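Winged BEAN albumin 1 (Psophocarpus tetragonolobus, PDB 1WBA) serves as a 2S seed storage protein, though its family is that of the leguminous Kunitz-type protease inhibitors. Local coordinates at residues Asp90-Val95 / Gly116-Gln121; Val94-Phe97 / Gly101-Leu104; Leu133-Pro136 / Pro140-Asn143. All coordinates share one frame; numbering follows the deposited sequence.

Interaction 1 (Asp90-Val95 / Gly116-Gln121)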
loop_
_atom_site.group_PDB
_atom_site.type_symbol
_atom_site.label_atom_id
_atom_site.label_comp_id
_atom_site.label_asym_id
_atom_site.label_seq_id
_atom_site.Cartn_x
_atom_site.Cartn_y
_atom_site.Cartn_z
ATOM N N ASP A 90 10.517 1.729 6.894
ATOM C CA ASP A 90 10.315 0.413 6.278
ATOM C C ASP A 90 9.518 0.586 4.991
ATOM O O ASP A 90 8.486 1.244 4.971
ATOM C CB ASP A 90 9.608 -0.558 7.230
ATOM C CG ASP A 90 10.553 -1.156 8.248
ATOM O OD1 ASP A 90 11.661 -1.588 7.861
ATOM O OD2 ASP A 90 10.200 -1.192 9.439
ATOM N N VAL A 91 9.996 -0.045 3.932
ATOM C CA VAL A 91 9.389 0.067 2.620
ATOM C C VAL A 91 8.427 -1.069 2.318
ATOM O O VAL A 91 8.672 -2.215 2.693
ATOM C CB VAL A 91 10.518 0.118 1.551
ATOM C CG1 VAL A 91 9.951 0.146 0.137
ATOM C CG2 VAL A 91 11.401 1.341 1.799
ATOM N N TRP A 92 7.336 -0.761 1.630
ATOM C CA TRP A 92 6.366 -1.792 1.257
ATOM C C TRP A 92 6.962 -2.616 0.122
ATOM O O TRP A 92 7.576 -2.065 -0.801
ATOM C CB TRP A 92 5.092 -1.146 0.722
ATOM C CG TRP A 92 4.212 -0.466 1.733
ATOM C CD1 TRP A 92 4.550 -0.016 2.992
ATOM C CD2 TRP A 92 2.816 -0.211 1.572
ATOM N NE1 TRP A 92 3.429 0.490 3.621
ATOM C CE2 TRP A 92 2.358 0.384 2.778
ATOM C CE3 TRP A 92 1.904 -0.430 0.532
ATOM C CZ2 TRP A 92 1.018 0.765 2.957
ATOM C CZ3 TRP A 92 0.575 -0.058 0.713
ATOM C CH2 TRP A 92 0.145 0.532 1.922
ATOM N N SER A 93 6.743 -3.921 0.145
ATOM C CA SER A 93 7.257 -4.764 -0.922
ATOM C C SER A 93 6.269 -5.881 -1.173
ATOM O O SER A 93 5.394 -6.128 -0.355
ATOM C CB SER A 93 8.629 -5.357 -0.548
ATOM O OG SER A 93 8.530 -6.409 0.405
ATOM N N VAL A 94 6.386 -6.522 -2.329
ATOM C CA VAL A 94 5.537 -7.655 -2.671
ATOM C C VAL A 94 6.426 -8.901 -2.668
ATOM O O VAL A 94 7.493 -8.924 -3.283
ATOM C CB VAL A 94 4.896 -7.447 -4.046
ATOM C CG1 VAL A 94 4.157 -8.696 -4.505
ATOM C CG2 VAL A 94 3.930 -6.264 -3.965
ATOM N N VAL A 95 6.007 -9.916 -1.931
ATOM C CA VAL A 95 6.757 -11.163 -1.828
ATOM C C VAL A 95 5.917 -12.299 -2.412
ATOM O O VAL A 95 4.720 -12.412 -2.121
ATOM C CB VAL A 95 7.099 -11.449 -0.334
ATOM C CG1 VAL A 95 7.750 -12.831 -0.153
ATOM C CG2 VAL A 95 8.009 -10.338 0.214
ATOM N N GLY A 116 9.021 -4.136 -8.785
ATOM C CA GLY A 116 7.918 -3.419 -9.383
ATOM C C GLY A 116 7.629 -2.204 -8.547
ATOM O O GLY A 116 8.348 -1.928 -7.582
ATOM N N ALA A 117 6.551 -1.508 -8.873
ATOM C CA ALA A 117 6.174 -0.295 -8.159
ATOM C C ALA A 117 4.680 -0.292 -7.967
ATOM O O ALA A 117 3.973 -1.054 -8.616
ATOM C CB ALA A 117 6.591 0.956 -8.968
ATOM N N PHE A 118 4.210 0.582 -7.086
ATOM C CA PHE A 118 2.792 0.716 -6.800
ATOM C C PHE A 118 2.254 1.879 -7.602
ATOM O O PHE A 118 3.023 2.757 -7.959
ATOM C CB PHE A 118 2.592 1.015 -5.309
ATOM C CG PHE A 118 2.975 -0.122 -4.413
ATOM C CD1 PHE A 118 2.091 -1.164 -4.189
ATOM C CD2 PHE A 118 4.235 -0.176 -3.835
ATOM C CE1 PHE A 118 2.458 -2.257 -3.396
ATOM C CE2 PHE A 118 4.610 -1.258 -3.047
ATOM C CZ PHE A 118 3.716 -2.305 -2.829
ATOM N N THR A 119 0.971 1.841 -7.966
ATOM C CA THR A 119 0.332 2.976 -8.668
ATOM C C THR A 119 -1.044 3.197 -8.039
ATOM O O THR A 119 -1.555 2.334 -7.308
ATOM C CB THR A 119 0.169 2.778 -10.212
ATOM O OG1 THR A 119 -0.732 1.707 -10.479
ATOM C CG2 THR A 119 1.486 2.488 -10.873
ATOM N N ILE A 120 -1.648 4.340 -8.326
ATOM C CA ILE A 120 -2.958 4.676 -7.780
ATOM C C ILE A 120 -3.905 5.007 -8.922
ATOM O O ILE A 120 -3.494 5.655 -9.894
ATOM C CB ILE A 120 -2.873 5.952 -6.889
ATOM C CG1 ILE A 120 -1.977 5.710 -5.670
ATOM C CG2 ILE A 120 -4.262 6.391 -6.474
ATOM C CD1 ILE A 120 -1.555 6.974 -4.925
ATOM N N GLN A 121 -5.151 4.550 -8.819
ATOM C CA GLN A 121 -6.188 4.838 -9.809
ATOM C C GLN A 121 -7.465 5.117 -9.039
ATOM O O GLN A 121 -7.568 4.726 -7.880
ATOM C CB GLN A 121 -6.453 3.641 -10.702
ATOM C CG GLN A 121 -5.477 3.451 -11.804
ATOM C CD GLN A 121 -5.965 2.449 -12.811
ATOM O OE1 GLN A 121 -7.037 1.861 -12.663
ATOM N NE2 GLN A 121 -5.173 2.215 -13.825
#
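The carbonyl oxygen W92 O lies in the plane of the F118 ring, at its edge, 3.8 Å from F118 CE2, a contact with a carbon rather than a hydrogen bond. Everything else between the two segments is apolar. The F118 ring slides in against the strand beside W92 and V94. W92 CB meets its rim, 3.8 Å from F118 CE2, while the indole turns its own edge toward the phenyl face. This is a T-shaped pair, with the W92 six-membered ring and the F118 ring 5.8 Å apart at their centroids and their planes at 87°. The atom of the indole that comes over the phenyl face is W92 CE3, displaced toward the rim rather than centred. Farther along the strand, the CG2 branch of V94 comes obliquely to F118 CZ, at 4.1 Å. F118 gets there with its CG opposite the carbonyl carbon (chi1 -67°), which carries the ring off its own strand and across to 92-95. A serine in its place would probably leave the W92 edge without a face to rest on and open a gap beside V94 CG2. The setting fits the beta-trefoil of Kunitz-type proteins: all three touching residues are buried, and the centre of the contact lies about 6 Å from the centre of the chain. Around them, F82 meets the indole, F134 of strand 130-136 stacks edge-to-face with F118, and I80 of strand 78-82 touches both W92 and F118, while L104 of strand 103-106 packs on W92.

Interaction 2 (Val94-Phe97 / Gly101-Leu104)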
loop_
_atom_site.group_PDB
_atom_site.type_symbol
_atom_site.label_atom_id
_atom_site.label_comp_id
_atom_site.label_asym_id
_atom_site.label_seq_id
_atom_site.Cartn_x
_atom_site.Cartn_y
_atom_site.Cartn_z
ATOM N N VAL A 94 6.386 -6.522 -2.329
ATOM C CA VAL A 94 5.537 -7.655 -2.671
ATOM C C VAL A 94 6.426 -8.901 -2.668
ATOM O O VAL A 94 7.493 -8.924 -3.283
ATOM C CB VAL A 94 4.896 -7.447 -4.046
ATOM C CG1 VAL A 94 4.157 -8.696 -4.505
ATOM C CG2 VAL A 94 3.930 -6.264 -3.965
ATOM N N VAL A 95 6.007 -9.916 -1.931
ATOM C CA VAL A 95 6.757 -11.163 -1.828
ATOM C C VAL A 95 5.917 -12.299 -2.412
ATOM O O VAL A 95 4.720 -12.412 -2.121
ATOM C CB VAL A 95 7.099 -11.449 -0.334
ATOM C CG1 VAL A 95 7.750 -12.831 -0.153
ATOM C CG2 VAL A 95 8.009 -10.338 0.214
ATOM N N ASP A 96 6.504 -13.098 -3.296
ATOM C CA ASP A 96 5.764 -14.221 -3.873
ATOM C C ASP A 96 5.866 -15.339 -2.837
ATOM O O ASP A 96 6.717 -16.234 -2.909
ATOM C CB ASP A 96 6.352 -14.639 -5.215
ATOM C CG ASP A 96 5.384 -15.448 -6.024
ATOM O OD1 ASP A 96 4.416 -15.980 -5.440
ATOM O OD2 ASP A 96 5.566 -15.528 -7.249
ATOM N N PHE A 97 4.984 -15.230 -1.860
ATOM C CA PHE A 97 4.944 -16.098 -0.694
ATOM C C PHE A 97 4.376 -17.488 -0.895
ATOM O O PHE A 97 3.185 -17.661 -1.161
ATOM C CB PHE A 97 4.191 -15.363 0.422
ATOM C CG PHE A 97 4.599 -15.764 1.799
ATOM C CD1 PHE A 97 5.733 -15.222 2.385
ATOM C CD2 PHE A 97 3.839 -16.682 2.515
ATOM C CE1 PHE A 97 6.106 -15.588 3.677
ATOM C CE2 PHE A 97 4.200 -17.055 3.807
ATOM C CZ PHE A 97 5.336 -16.506 4.392
ATOM N N GLY A 101 0.824 -16.884 -2.099
ATOM C CA GLY A 101 0.789 -16.065 -3.295
ATOM C C GLY A 101 1.460 -14.737 -2.995
ATOM O O GLY A 101 2.073 -14.582 -1.934
ATOM N N GLN A 102 1.329 -13.781 -3.915
ATOM C CA GLN A 102 1.922 -12.451 -3.743
ATOM C C GLN A 102 1.151 -11.630 -2.716
ATOM O O GLN A 102 -0.072 -11.480 -2.818
ATOM C CB GLN A 102 1.993 -11.717 -5.085
ATOM C CG GLN A 102 2.757 -12.515 -6.124
ATOM C CD GLN A 102 3.071 -11.756 -7.403
ATOM O OE1 GLN A 102 3.764 -12.274 -8.270
ATOM N NE2 GLN A 102 2.591 -10.528 -7.515
ATOM N N GLN A 103 1.872 -11.151 -1.705
ATOM C CA GLN A 103 1.289 -10.383 -0.610
ATOM C C GLN A 103 2.257 -9.315 -0.194
ATOM O O GLN A 103 3.452 -9.403 -0.501
ATOM C CB GLN A 103 1.061 -11.276 0.603
ATOM C CG GLN A 103 0.539 -12.629 0.276
ATOM C CD GLN A 103 0.150 -13.394 1.505
ATOM O OE1 GLN A 103 0.891 -13.440 2.485
ATOM N NE2 GLN A 103 -1.038 -13.988 1.473
ATOM N N LEU A 104 1.763 -8.336 0.555
ATOM C CA LEU A 104 2.618 -7.244 1.016
ATOM C C LEU A 104 3.370 -7.570 2.307
ATOM O O LEU A 104 2.781 -7.994 3.301
ATOM C CB LEU A 104 1.831 -5.941 1.195
ATOM C CG LEU A 104 1.053 -5.386 0.000
ATOM C CD1 LEU A 104 0.719 -3.933 0.268
ATOM C CD2 LEU A 104 1.859 -5.492 -1.252
#
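F97 N gives its hydrogen to G101 O in a poorly directed bond, 3.0 Å long and only 131° at the hydrogen, with the donor standing well above the carbonyl plane. A kink probably accounts for this: D96 centres an inverse gamma turn, in which F97 N also makes a weak bond back to V95 O. The return bond is far better, G101 N reaching F97 O at 2.7 Å within the carbonyl plane. At G101 the backbone angles would jam any side chain against the preceding carbonyl, which favours glycine. These bonds close the beta hairpin of strands 92-97 and 103-106, part of the trefoil architecture of the Kunitz family. Farther from the turn the ladder is regular, V95 N meeting Q103 O at 3.0 Å and 173°. V95 O is used heavily: besides Q103 N it receives a CA-H...O contact from Q102 CA, at 3.2 Å. On the face carrying V94, Q102 and L104, V94 CG1 rests against Q102 CB, and V94 CG2 is pressed tightly on L104 CD2, only 3.5 Å away. With CG anti to the carbonyl carbon (chi1 -56°), Q102 brings its CG to 3.9 Å from D96 CG, crossing that side chain at an angle. On the other face, Q103 OE1 accepts a hydrogen bond from R155 NH1.

Interaction 3 (Leu133-Pro136 / Pro140-Asn143)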
loop_
_atom_site.group_PDB
_atom_site.type_symbol
_atom_site.label_atom_id
_atom_site.label_comp_id
_atom_site.label_asym_id
_atom_site.label_seq_id
_atom_site.Cartn_x
_atom_site.Cartn_y
_atom_site.Cartn_z
ATOM N N LEU A 133 -2.521 -0.422 -6.995
ATOM C CA LEU A 133 -2.187 -1.517 -7.881
ATOM C C LEU A 133 -0.696 -1.764 -7.740
ATOM O O LEU A 133 0.034 -0.923 -7.216
ATOM C CB LEU A 133 -2.518 -1.167 -9.342
ATOM C CG LEU A 133 -3.994 -0.857 -9.681
ATOM C CD1 LEU A 133 -4.197 0.613 -9.842
ATOM C CD2 LEU A 133 -4.422 -1.575 -10.906
ATOM N N PHE A 134 -0.262 -2.951 -8.118
ATOM C CA PHE A 134 1.153 -3.263 -8.096
ATOM C C PHE A 134 1.505 -3.618 -9.526
ATOM O O PHE A 134 0.871 -4.469 -10.154
ATOM C CB PHE A 134 1.503 -4.418 -7.153
ATOM C CG PHE A 134 2.952 -4.773 -7.186
ATOM C CD1 PHE A 134 3.894 -3.929 -6.618
ATOM C CD2 PHE A 134 3.385 -5.932 -7.824
ATOM C CE1 PHE A 134 5.258 -4.229 -6.689
ATOM C CE2 PHE A 134 4.749 -6.235 -7.898
ATOM C CZ PHE A 134 5.682 -5.382 -7.333
ATOM N N CYS A 135 2.529 -2.958 -10.035
ATOM C CA CYS A 135 2.953 -3.160 -11.406
ATOM C C CYS A 135 4.354 -3.711 -11.422
ATOM O O CYS A 135 5.321 -2.979 -11.270
ATOM C CB CYS A 135 2.904 -1.826 -12.165
ATOM S SG CYS A 135 1.240 -1.060 -12.226
ATOM N N PRO A 136 4.482 -5.036 -11.563
ATOM C CA PRO A 136 5.809 -5.649 -11.592
ATOM C C PRO A 136 6.514 -5.228 -12.860
ATOM O O PRO A 136 5.864 -4.843 -13.841
ATOM C CB PRO A 136 5.508 -7.143 -11.585
ATOM C CG PRO A 136 4.139 -7.242 -12.155
ATOM C CD PRO A 136 3.423 -6.058 -11.587
ATOM N N PRO A 140 1.849 -6.998 -16.626
ATOM C CA PRO A 140 0.657 -6.168 -16.418
ATOM C C PRO A 140 0.455 -5.936 -14.917
ATOM O O PRO A 140 0.911 -6.720 -14.088
ATOM C CB PRO A 140 -0.474 -7.026 -16.998
ATOM C CG PRO A 140 0.219 -7.885 -18.017
ATOM C CD PRO A 140 1.500 -8.261 -17.301
ATOM N N CYS A 141 -0.262 -4.876 -14.576
ATOM C CA CYS A 141 -0.512 -4.532 -13.185
ATOM C C CYS A 141 -1.593 -5.394 -12.545
ATOM O O CYS A 141 -2.537 -5.840 -13.217
ATOM C CB CYS A 141 -0.896 -3.055 -13.086
ATOM S SG CYS A 141 0.347 -1.948 -13.808
ATOM N N LYS A 142 -1.479 -5.579 -11.234
ATOM C CA LYS A 142 -2.418 -6.384 -10.477
ATOM C C LYS A 142 -3.062 -5.546 -9.396
ATOM O O LYS A 142 -2.472 -4.571 -8.906
ATOM C CB LYS A 142 -1.681 -7.553 -9.836
ATOM C CG LYS A 142 -0.895 -8.354 -10.834
ATOM C CD LYS A 142 -0.110 -9.478 -10.211
ATOM C CE LYS A 142 0.476 -10.331 -11.319
ATOM N NZ LYS A 142 1.218 -11.497 -10.805
ATOM N N ASN A 143 -4.261 -5.945 -8.999
ATOM C CA ASN A 143 -4.984 -5.237 -7.958
ATOM C C ASN A 143 -4.487 -5.635 -6.592
ATOM O O ASN A 143 -3.929 -6.726 -6.410
ATOM C CB ASN A 143 -6.459 -5.591 -8.010
ATOM C CG ASN A 143 -7.132 -5.049 -9.225
ATOM O OD1 ASN A 143 -7.073 -3.848 -9.500
ATOM N ND2 ASN A 143 -7.778 -5.924 -9.970
#
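C135 and C141 are joined by a disulfide, SG to SG at 2.0 Å, which staples the beta hairpin of strands 130-136 and 142-148 near its turn. The bridge twists in the right-handed sense, with chi3 at 108°. In both cysteines SG stands anti to the carbonyl carbon (chi1 -60° and -56°), which sets each sulfur beside its own backbone N and lets the two meet across the hairpin. The hairpin belongs to the Kunitz-type trefoil. Its tight part is the pair F134 and K142, whose backbones exchange two nearly straight bonds, F134 N to K142 O at 2.9 Å and K142 N to F134 O at 2.8 Å. Both acceptors do extra work: L133 CA makes a CA-H...O contact with K142 O at 3.2 Å, and C141 CA another with F134 O. Strand 130-136 is the buried partner: L133 and C135 pack on strand 116-122, and the F134 ring turns from K142 into the core, toward V158 and V114. Toward solvent the contact thins out. P140 and C141 are exposed, and there P136 CD merely touches the backbone oxygen P140 O, at 3.6 Å, while the CB of P140 points away. The extended K142 side chain, on the face of F134, brings only its CB near F134 O within this contact; beyond it K142 packs on V158 and forms a cation-pi pair with Y160. On the opposite face the side chains of L133 and N143 run together in one direction. N143 ND2 makes a weak hydrogen bond to Y160 O, whereas N143 OD1 sits 3.8 Å from L133 CD2.

In the fold
Coming from the N terminus, the chain reaches strand 92-97, where two contacts begin and share V94 and V95. Interaction 2 closes first, across the short turn 98-100 of a hairpin. Interaction 1 closes later, when strand 116-122 returns to the same strand, so the hairpin turn lies within its longer loop. Interaction 3 follows in series and crosses neither, closing the turn 137-139. Strands 116-122 and 130-136 are sheet neighbours, with probable hydrogen bonds from C135 N to A117 O and from L133 N to T119 O, which links interactions 1 and 3. The three-stranded sheet and the larger one are thus tied together, V94 CG2 meeting F134 CD1 at 3.5 Å.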